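Local coordinates for protein 26S proteasome regulatory subunit rpn10 (Schizosaccharomyces pombe, PDB 2X5N) that protects ubiquitin chains, as a regulatory subunit of the 26S proteasome, from disassembly by deubiquitinating enzymes and thereby promotes protein degradation, at residues A[60-65]-A[69-74]; A[6-11]-A[91-96]; A[168-173]-A[178-183]; A[139-144]-A[184-189]. All coordinates share one frame; numbering follows the deposited sequence. Where two conformers were deposited one is given.

Contact 1 (A[60-65]-A[69-74])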
# COMPACT_ATOMS: atom_id res chain seq x y z
N VAL A 60 -3.59 -12.50 -1.39
CA VAL A 60 -2.16 -12.45 -1.25
C VAL A 60 -1.54 -12.97 -2.57
O VAL A 60 -1.74 -14.12 -2.94
CB VAL A 60 -1.66 -13.27 -0.05
CG1 VAL A 60 -0.14 -13.24 0.01
CG2 VAL A 60 -2.28 -12.76 1.24
N LEU A 61 -0.83 -12.10 -3.27
CA LEU A 61 -0.18 -12.45 -4.54
C LEU A 61 1.24 -12.95 -4.37
O LEU A 61 1.69 -13.81 -5.11
CB LEU A 61 -0.16 -11.24 -5.47
CG LEU A 61 -1.51 -10.69 -5.93
CD1 LEU A 61 -1.30 -9.60 -7.01
CD2 LEU A 61 -2.46 -11.79 -6.40
N SER A 62 1.97 -12.36 -3.43
CA SER A 62 3.32 -12.81 -3.13
C SER A 62 3.54 -12.73 -1.66
O SER A 62 3.24 -11.71 -1.03
CB SER A 62 4.36 -11.92 -3.81
OG SER A 62 5.67 -12.39 -3.49
N THR A 63 4.08 -13.81 -1.10
CA THR A 63 4.55 -13.76 0.27
C THR A 63 5.82 -12.90 0.34
O THR A 63 6.33 -12.43 -0.67
CB THR A 63 4.78 -15.16 0.84
OG1 THR A 63 5.66 -15.87 -0.03
CG2 THR A 63 3.44 -15.91 0.98
N LEU A 64 6.31 -12.68 1.56
CA LEU A 64 7.43 -11.79 1.79
C LEU A 64 8.67 -12.26 1.04
O LEU A 64 9.05 -13.43 1.08
CB LEU A 64 7.68 -11.70 3.29
CG LEU A 64 6.59 -10.94 4.05
CD1 LEU A 64 6.68 -11.23 5.55
CD2 LEU A 64 6.64 -9.43 3.84
N THR A 65 9.29 -11.32 0.35
CA THR A 65 10.41 -11.64 -0.54
C THR A 65 11.29 -10.42 -0.78
O THR A 65 10.87 -9.30 -0.52
CB THR A 65 9.86 -12.17 -1.91
OG1 THR A 65 10.92 -12.66 -2.72
CG2 THR A 65 9.10 -11.09 -2.68
N GLY A 69 10.79 -9.98 -9.12
CA GLY A 69 10.21 -10.81 -10.16
C GLY A 69 9.00 -11.58 -9.68
O GLY A 69 8.09 -11.85 -10.44
N LYS A 70 8.95 -11.93 -8.40
CA LYS A 70 7.78 -12.62 -7.89
C LYS A 70 6.56 -11.70 -7.93
O LYS A 70 5.45 -12.16 -8.19
CB LYS A 70 8.03 -13.12 -6.47
CG LYS A 70 8.99 -14.30 -6.40
CD LYS A 70 9.10 -14.86 -4.99
CE LYS A 70 7.72 -15.13 -4.40
NZ LYS A 70 7.78 -16.16 -3.33
N PHE A 71 6.74 -10.41 -7.66
CA PHE A 71 5.63 -9.47 -7.76
C PHE A 71 5.16 -9.39 -9.20
O PHE A 71 3.96 -9.42 -9.48
CB PHE A 71 6.04 -8.05 -7.31
CG PHE A 71 6.04 -7.83 -5.81
CD1 PHE A 71 6.46 -8.80 -4.91
CD2 PHE A 71 5.66 -6.61 -5.32
CE1 PHE A 71 6.46 -8.54 -3.55
CE2 PHE A 71 5.67 -6.36 -3.96
CZ PHE A 71 6.07 -7.33 -3.08
N LEU A 72 6.09 -9.22 -10.14
CA LEU A 72 5.72 -9.06 -11.54
C LEU A 72 5.03 -10.31 -12.07
O LEU A 72 4.04 -10.22 -12.78
CB LEU A 72 6.96 -8.70 -12.36
CG LEU A 72 7.50 -7.29 -12.14
CD1 LEU A 72 8.83 -7.11 -12.83
CD2 LEU A 72 6.49 -6.27 -12.68
N SER A 73 5.55 -11.48 -11.75
CA SER A 73 4.90 -12.71 -12.21
C SER A 73 3.50 -12.85 -11.63
O SER A 73 2.60 -13.30 -12.33
CB SER A 73 5.71 -13.93 -11.81
OG SER A 73 6.95 -13.93 -12.48
N ALA A 74 3.30 -12.46 -10.36
CA ALA A 74 2.00 -12.62 -9.72
C ALA A 74 0.98 -11.62 -10.26
O ALA A 74 -0.22 -11.90 -10.26
CB ALA A 74 2.10 -12.51 -8.21
O HOH W 1 4.33 -16.08 -2.99
O HOH W 2 8.36 -15.59 -0.45
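A74 presses its methyl group into the backbone of L61, with CB 3.4 Å from L61 O, and also meets the L61 side chain, CB to CB at 3.8 Å. This is the tight end of the pairing between strand 60-63 and the nearly antiparallel helix 68-75. Farther in, the F71 ring runs in beside S62 and T65: S62 CB sits 3.9 Å from F71 CD1, and T65 CG2 lies 3.8 Å from F71 CE1, both approaching the ring obliquely. L50, I7 and an edge-to-face partner, F36, pack against F71 too and carry it into the core. S62 OG, anti to its own N (chi1 180°), turns back to the chain and donates to T63 O at 2.9 Å, in the carbonyl plane on a lone pair.

The other flank is wet and looser. K70 lays its CD and CE across T65 and S62, then bends at chi3 (51°) so that NZ turns to solvent. Two waters link it to T63: water 2 accepts from K70 NZ at 3.0 Å, donates to L64 O and lies 2.7 Å from T63 OG1, while water 1 accepts from T63 N and, weakly, from K70 NZ. T65 OG1 pairs instead with the backbone N of D67. L61 and S62 both face L50, a classic beta bulge. An antiparallel edge strand on an otherwise parallel sheet, backed by a helix, is characteristic of the von Willebrand factor A fold.

Contact 2 (A[6-11]-A[91-96]); sequences MILIDN and QIAQLA
M6 and L8 pack on A93 of helix 86-98, and no hydrogen bond joins the two segments. The A93 methyl is the shared target. L8 approaches it with both branches, CD1 at 3.9 Å and CD2 at 4.2 Å from A93 CB. M6 CB stands 4.2 Å from the same A93 CB, so the one methyl rests on two larger residues, two positions apart on one face of the strand. M6 then doubles back through two bends (chi2 and chi3 both -60°), which fold its terminal methyl round to the next turn of the helix, where M6 CE comes 4.2 Å from A96 CB. M51 and I109, from the strands on either side, also touch A93 and widen this apolar floor.

One contact involves a polar atom without bonding it: M6 CG passes 3.9 Å from A93 O. The backbone polar groups of strand 3-9 are engaged within the sheet, M6 and L8 pairing with V110 and I7 with G49 and M51.

Beyond the strand, polar bonding takes over. The D10 carboxylate accepts from the backbone N of G114 and is hydrogen-bonded to the hydroxyls of S12 and S115, while N11 ND2 donates to P79 O. The segment axes approach to 9.5 Å, with the small alanines at the interface. A central parallel strand covered by an antiparallel-running helix, leading into an Asp-x-Ser sequence at its C-terminal end, is characteristic of the von Willebrand factor A domain, a Rossmann-like alpha/beta fold.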
# COMPACT_ATOMS: atom_id res chain seq x y z
N MET A 6 3.87 -5.19 3.72
CA MET A 6 2.87 -5.67 2.78
C MET A 6 2.40 -4.50 1.94
O MET A 6 1.91 -3.50 2.48
CB MET A 6 1.67 -6.30 3.48
CG MET A 6 1.97 -7.62 4.20
SD MET A 6 2.57 -8.93 3.13
CE MET A 6 1.28 -9.13 2.01
N ILE A 7 2.56 -4.62 0.62
CA ILE A 7 2.14 -3.63 -0.34
C ILE A 7 0.80 -4.07 -0.93
O ILE A 7 0.69 -5.16 -1.46
CB ILE A 7 3.20 -3.39 -1.45
CG1 ILE A 7 4.54 -2.95 -0.81
CG2 ILE A 7 2.68 -2.34 -2.39
CD1 ILE A 7 5.72 -2.92 -1.74
N LEU A 8 -0.21 -3.22 -0.77
CA LEU A 8 -1.58 -3.52 -1.15
C LEU A 8 -1.96 -2.66 -2.34
O LEU A 8 -2.00 -1.42 -2.24
CB LEU A 8 -2.53 -3.20 0.01
CG LEU A 8 -2.72 -4.30 1.07
CD1 LEU A 8 -1.38 -4.82 1.61
CD2 LEU A 8 -3.57 -3.79 2.22
N ILE A 9 -2.24 -3.31 -3.45
CA ILE A 9 -2.63 -2.61 -4.68
C ILE A 9 -4.14 -2.66 -4.85
O ILE A 9 -4.80 -3.64 -4.51
CB ILE A 9 -1.91 -3.15 -5.94
CG1 ILE A 9 -2.17 -4.65 -6.21
CG2 ILE A 9 -0.42 -2.85 -5.83
CD1 ILE A 9 -1.67 -5.06 -7.54
N ASP A 10 -4.67 -1.55 -5.36
CA ASP A 10 -6.07 -1.45 -5.71
C ASP A 10 -6.22 -1.93 -7.15
O ASP A 10 -5.71 -1.30 -8.09
CB ASP A 10 -6.53 0.00 -5.50
CG ASP A 10 -8.03 0.20 -5.65
OD1 ASP A 10 -8.70 -0.62 -6.31
OD2 ASP A 10 -8.52 1.22 -5.11
N ASN A 11 -6.88 -3.07 -7.32
CA ASN A 11 -7.23 -3.59 -8.66
C ASN A 11 -8.74 -3.60 -8.86
O ASN A 11 -9.27 -4.49 -9.53
CB ASN A 11 -6.64 -4.98 -8.90
CG ASN A 11 -7.21 -6.01 -7.97
OD1 ASN A 11 -7.48 -5.73 -6.81
ND2 ASN A 11 -7.34 -7.25 -8.46
N GLN A 91 -6.81 -5.88 7.18
CA GLN A 91 -6.88 -6.97 8.16
C GLN A 91 -6.13 -8.22 7.69
O GLN A 91 -5.34 -8.79 8.43
CB GLN A 91 -8.33 -7.28 8.49
CG GLN A 91 -9.00 -6.20 9.27
CD GLN A 91 -10.40 -6.56 9.68
OE1 GLN A 91 -11.06 -7.39 9.05
NE2 GLN A 91 -10.88 -5.93 10.75
N ILE A 92 -6.36 -8.62 6.44
CA ILE A 92 -5.67 -9.77 5.88
C ILE A 92 -4.16 -9.51 5.85
O ILE A 92 -3.35 -10.41 6.10
CB ILE A 92 -6.22 -10.11 4.50
CG1 ILE A 92 -7.66 -10.65 4.62
CG2 ILE A 92 -5.34 -11.12 3.78
CD1 ILE A 92 -8.41 -10.72 3.31
N ALA A 93 -3.77 -8.27 5.55
CA ALA A 93 -2.35 -7.91 5.55
C ALA A 93 -1.74 -8.11 6.92
O ALA A 93 -0.60 -8.56 7.04
CB ALA A 93 -2.18 -6.47 5.10
N GLN A 94 -2.46 -7.74 7.97
CA GLN A 94 -1.95 -7.98 9.32
C GLN A 94 -1.79 -9.47 9.62
O GLN A 94 -0.82 -9.88 10.26
CB GLN A 94 -2.86 -7.32 10.34
CG GLN A 94 -2.69 -5.81 10.32
CD GLN A 94 -3.61 -5.14 11.30
OE1 GLN A 94 -3.35 -5.15 12.51
NE2 GLN A 94 -4.68 -4.54 10.80
N LEU A 95 -2.75 -10.28 9.18
CA LEU A 95 -2.62 -11.72 9.32
C LEU A 95 -1.37 -12.23 8.56
O LEU A 95 -0.58 -13.01 9.09
CB LEU A 95 -3.91 -12.41 8.84
CG LEU A 95 -3.91 -13.95 8.76
CD1 LEU A 95 -3.60 -14.57 10.12
CD2 LEU A 95 -5.24 -14.43 8.25
N ALA A 96 -1.16 -11.74 7.34
CA ALA A 96 0.00 -12.14 6.56
C ALA A 96 1.30 -11.76 7.28
O ALA A 96 2.25 -12.56 7.31
CB ALA A 96 -0.08 -11.52 5.19

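Contact 3 (A[168-173]-A[178-183])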
# COMPACT_ATOMS: atom_id res chain seq x y z
N VAL A 168 -0.30 10.11 1.65
CA VAL A 168 0.24 10.78 0.48
C VAL A 168 -0.94 10.86 -0.50
O VAL A 168 -1.40 9.84 -1.03
CB VAL A 168 1.42 10.01 -0.14
CG1 VAL A 168 1.90 10.66 -1.44
CG2 VAL A 168 2.55 9.88 0.90
N SER A 169 -1.41 12.08 -0.78
CA SER A 169 -2.61 12.29 -1.58
C SER A 169 -2.18 12.99 -2.85
O SER A 169 -1.63 14.08 -2.77
CB SER A 169 -3.60 13.17 -0.81
OG SER A 169 -3.97 12.58 0.41
N ILE A 170 -2.45 12.38 -4.00
CA ILE A 170 -1.94 12.92 -5.26
C ILE A 170 -3.09 13.06 -6.23
O ILE A 170 -3.64 12.06 -6.65
CB ILE A 170 -0.93 11.97 -5.90
CG1 ILE A 170 0.24 11.69 -4.95
CG2 ILE A 170 -0.43 12.53 -7.22
CD1 ILE A 170 1.06 12.90 -4.61
N PRO A 171 -3.47 14.29 -6.55
CA PRO A 171 -4.47 14.53 -7.59
C PRO A 171 -4.12 14.11 -8.99
O PRO A 171 -2.94 13.95 -9.27
CB PRO A 171 -4.91 15.99 -7.44
CG PRO A 171 -4.04 16.56 -6.35
CD PRO A 171 -2.98 15.55 -5.96
N PRO A 172 -5.11 14.04 -9.89
CA PRO A 172 -4.77 13.85 -11.29
C PRO A 172 -3.77 14.82 -11.85
O PRO A 172 -3.90 15.97 -11.48
CB PRO A 172 -6.13 13.76 -11.99
CG PRO A 172 -7.11 13.43 -10.91
CD PRO A 172 -6.56 14.06 -9.66
N SER A 173 -2.81 14.44 -12.67
CA SER A 173 -1.92 15.42 -13.25
C SER A 173 -1.25 14.82 -14.45
O SER A 173 -1.36 13.62 -14.68
CB SER A 173 -0.89 15.90 -12.23
OG SER A 173 0.30 15.13 -12.26
N SER A 178 4.51 7.63 -9.91
CA SER A 178 5.69 7.07 -9.26
C SER A 178 6.68 8.17 -8.90
O SER A 178 7.26 8.15 -7.82
CB SER A 178 6.34 6.00 -10.13
OG SER A 178 6.71 6.53 -11.39
N ASP A 179 6.87 9.12 -9.80
CA ASP A 179 7.78 10.24 -9.53
C ASP A 179 7.26 11.08 -8.38
O ASP A 179 8.01 11.46 -7.50
CB ASP A 179 7.95 11.11 -10.78
CG ASP A 179 8.70 10.38 -11.90
OD1 ASP A 179 9.56 9.55 -11.58
OD2 ASP A 179 8.40 10.63 -13.07
N LEU A 180 5.97 11.39 -8.40
CA LEU A 180 5.37 12.20 -7.34
C LEU A 180 5.45 11.52 -5.98
O LEU A 180 5.80 12.15 -4.99
CB LEU A 180 3.93 12.54 -7.72
CG LEU A 180 3.85 13.48 -8.92
CD1 LEU A 180 2.44 13.49 -9.48
CD2 LEU A 180 4.28 14.89 -8.53
N VAL A 181 5.16 10.23 -5.91
CA VAL A 181 5.29 9.51 -4.65
C VAL A 181 6.77 9.38 -4.24
O VAL A 181 7.11 9.41 -3.06
CB VAL A 181 4.59 8.14 -4.70
CG1 VAL A 181 4.75 7.43 -3.38
CG2 VAL A 181 3.10 8.29 -5.04
N ASN A 182 7.65 9.23 -5.21
CA ASN A 182 9.07 9.18 -4.89
C ASN A 182 9.52 10.50 -4.24
O ASN A 182 10.46 10.49 -3.45
CB ASN A 182 9.91 8.87 -6.13
CG ASN A 182 11.34 8.51 -5.80
OD1 ASN A 182 11.60 7.77 -4.87
ND2 ASN A 182 12.28 9.02 -6.58
N GLN A 183 8.82 11.60 -4.55
CA GLN A 183 9.13 12.93 -4.03
C GLN A 183 8.42 13.22 -2.71
O GLN A 183 8.51 14.33 -2.15
CB GLN A 183 8.68 13.99 -5.07
CG GLN A 183 9.50 13.98 -6.38
CD GLN A 183 8.78 14.64 -7.57
OE1 GLN A 183 7.93 15.53 -7.40
NE2 GLN A 183 9.13 14.21 -8.78
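S173 OG, bonded to the backbone N of Q175, also lies against the L180 side chain, 3.9 Å from CD1. It marks the outer end of a strand-turn-helix unit that completes the Rossmann-like von Willebrand factor A fold: strand 166-170, one edge of the sheet, leads over the two prolines P171 and P172 into helix 177-182, which returns roughly antiparallel to it, the directions of the two short segments differing by 145°. The I170 carbonyl at the start of that passage is held by Y20 OH.

Packing between the two elements is apolar. L180 extends from the helix towards I170, and its CD1 meets I170 CG2 at 3.8 Å, the two side chains crossing at a slant. I170 was modelled in two conformers, and its contacts here belong to one of them. In that conformer CG1 lies beside the backbone N (chi1 -58°) and turns towards V181, which leaves CG2 anti to N and facing L180. One helix residue thus touches each branch of the isoleucine, with I170 CG1 lying 4.4 Å from V181 CG2.

V181 belongs to the buried side of the helix. Besides the strand it touches I141 of the neighbouring strand 136-143 and both T31 and M34 of helix 24-42, so it fills the corner where the short C-terminal helix, the long helix and the sheet come together. L180, by contrast, sits nearer the surface and touches Q175 of the connection. Deepest along the strand, V168 joins in more distantly, its CG1 methyl 4.5 Å from V181 CG2.

Contact 4 (A[139-144]-A[184-189]); sequences DIIHIG and SPIGQG
I186 spans two residues of strand 136-143, setting one methyl over D139 and the other against I141. The apolar contact is with I141. I186 CD1 lies 3.8 Å from I141 CG1 and 3.9 Å from I141 CD1, the two side chains meeting at an angle. CG1 of I186 stands between its own backbone N and carbonyl carbon (chi1 71°), which sends CG2 and CD1 to different strand residues.

The second kind of contact sets a methyl on a carboxylate. I186 CG2 sits almost directly above the flat D139 group, 3.7 Å from CG, with OD1 at 3.8 Å and OD2 at 3.9 Å. Covering this face leaves both oxygens to their polar partners: OD2 forms a salt bridge with R108, and OD1 is hydrogen-bonded to H166 ND1. The two bonds would fix the rotation of the buried carboxylate, and the arginine probably favours its ionised form.

Polar bonds within 184-189 shape the loop that presents I186. A type I beta turn is closed by G187 N donating to S184 O at 3.0 Å. Inside it, S184 OG accepts from I186 N at 3.3 Å, an ST turn, and is also bonded to V181 O at the end of the preceding helix, so the serine ties turn and helix together.

The loop follows helix 177-182 and folds back over the sheet. S184 rests on V168 and I186 on H166 of strand 166-170, and the backbone N of Q188 is bonded to N182 OD1 of the helix, whereas I140 points to the sheet's other face, towards helix 151-159.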
# COMPACT_ATOMS: atom_id res chain seq x y z
N ASP A 139 1.19 3.40 5.54
CA ASP A 139 1.20 4.50 4.59
C ASP A 139 0.09 4.27 3.59
O ASP A 139 -0.12 3.15 3.12
CB ASP A 139 2.53 4.59 3.87
CG ASP A 139 3.68 4.71 4.81
OD1 ASP A 139 3.59 5.55 5.72
OD2 ASP A 139 4.65 3.95 4.63
N ILE A 140 -0.62 5.33 3.25
CA ILE A 140 -1.66 5.26 2.23
C ILE A 140 -1.34 6.22 1.11
O ILE A 140 -1.04 7.38 1.36
CB ILE A 140 -3.03 5.60 2.80
CG1 ILE A 140 -3.45 4.55 3.84
CG2 ILE A 140 -4.06 5.70 1.70
CD1 ILE A 140 -4.73 4.88 4.58
N ILE A 141 -1.39 5.72 -0.12
CA ILE A 141 -1.24 6.54 -1.33
C ILE A 141 -2.66 6.66 -1.88
O ILE A 141 -3.23 5.69 -2.34
CB ILE A 141 -0.32 5.86 -2.35
CG1 ILE A 141 1.09 5.72 -1.75
CG2 ILE A 141 -0.30 6.68 -3.64
CD1 ILE A 141 1.96 4.67 -2.43
N HIS A 142 -3.21 7.87 -1.79
CA HIS A 142 -4.60 8.13 -2.14
C HIS A 142 -4.64 8.89 -3.46
O HIS A 142 -4.04 9.97 -3.58
CB HIS A 142 -5.25 8.94 -1.02
CG HIS A 142 -6.74 9.00 -1.11
ND1 HIS A 142 -7.48 9.96 -0.46
CD2 HIS A 142 -7.64 8.19 -1.72
CE1 HIS A 142 -8.76 9.76 -0.69
NE2 HIS A 142 -8.89 8.69 -1.46
N ILE A 143 -5.33 8.33 -4.45
CA ILE A 143 -5.47 8.94 -5.77
C ILE A 143 -6.94 8.94 -6.19
O ILE A 143 -7.76 8.22 -5.61
CB ILE A 143 -4.61 8.19 -6.83
CG1 ILE A 143 -5.15 6.81 -7.12
CG2 ILE A 143 -3.15 8.22 -6.40
CD1 ILE A 143 -4.39 6.11 -8.22
N GLY A 144 -7.25 9.74 -7.19
CA GLY A 144 -8.57 9.73 -7.80
C GLY A 144 -9.44 10.85 -7.31
O GLY A 144 -9.07 12.03 -7.39
N SER A 184 7.68 12.23 -2.22
CA SER A 184 6.92 12.35 -0.97
C SER A 184 7.73 11.81 0.20
O SER A 184 8.79 11.23 -0.00
CB SER A 184 5.60 11.58 -1.06
OG SER A 184 5.76 10.18 -0.85
N PRO A 185 7.18 11.92 1.42
CA PRO A 185 7.86 11.32 2.57
C PRO A 185 8.21 9.85 2.53
O PRO A 185 9.08 9.37 3.24
CB PRO A 185 7.05 11.78 3.80
CG PRO A 185 6.30 12.97 3.33
CD PRO A 185 6.02 12.71 1.85
N ILE A 186 7.43 9.12 1.73
CA ILE A 186 7.65 7.68 1.63
C ILE A 186 8.49 7.28 0.43
O ILE A 186 8.68 6.11 0.17
CB ILE A 186 6.31 6.89 1.66
CG1 ILE A 186 5.50 7.06 0.38
CG2 ILE A 186 5.50 7.30 2.88
CD1 ILE A 186 4.21 6.23 0.34
N GLY A 187 9.04 8.26 -0.28
CA GLY A 187 9.87 7.97 -1.42
C GLY A 187 11.27 7.50 -1.05
O GLY A 187 11.63 7.36 0.11
N GLN A 188 12.08 7.27 -2.07
CA GLN A 188 13.39 6.68 -1.85
C GLN A 188 14.40 7.62 -1.21
O GLN A 188 15.24 7.18 -0.44
CB GLN A 188 13.95 6.15 -3.16
CG GLN A 188 13.15 5.00 -3.72
CD GLN A 188 13.65 4.54 -5.07
OE1 GLN A 188 13.26 5.08 -6.10
NE2 GLN A 188 14.52 3.54 -5.06
N GLY A 189 14.31 8.90 -1.53
CA GLY A 189 15.32 9.86 -1.10
C GLY A 189 16.57 9.66 -1.95
O GLY A 189 16.49 9.22 -3.12

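From the N terminus, strand 3-9 opens contact 2, which closes only at helix 86-98. Contact 1 is nested inside that long loop, joining edge strand 60-63 to helix 68-75, and the two touch where F71 meets I7 and L64 meets M6. Later in the chain, strand 136-143 opens contact 4, closed by the loop 184-189, and contact 3 lies within it, pairing the other edge strand with helix 177-182. Contacts 3 and 4 are joined by probable backbone hydrogen bonds between V168 and both I140 and H142 on neighbouring strands. The two nested pairs follow in series without crossing; contacts 1 and 3, with centres about 24 Å apart, tie helices to opposite edges of one six-stranded sheet.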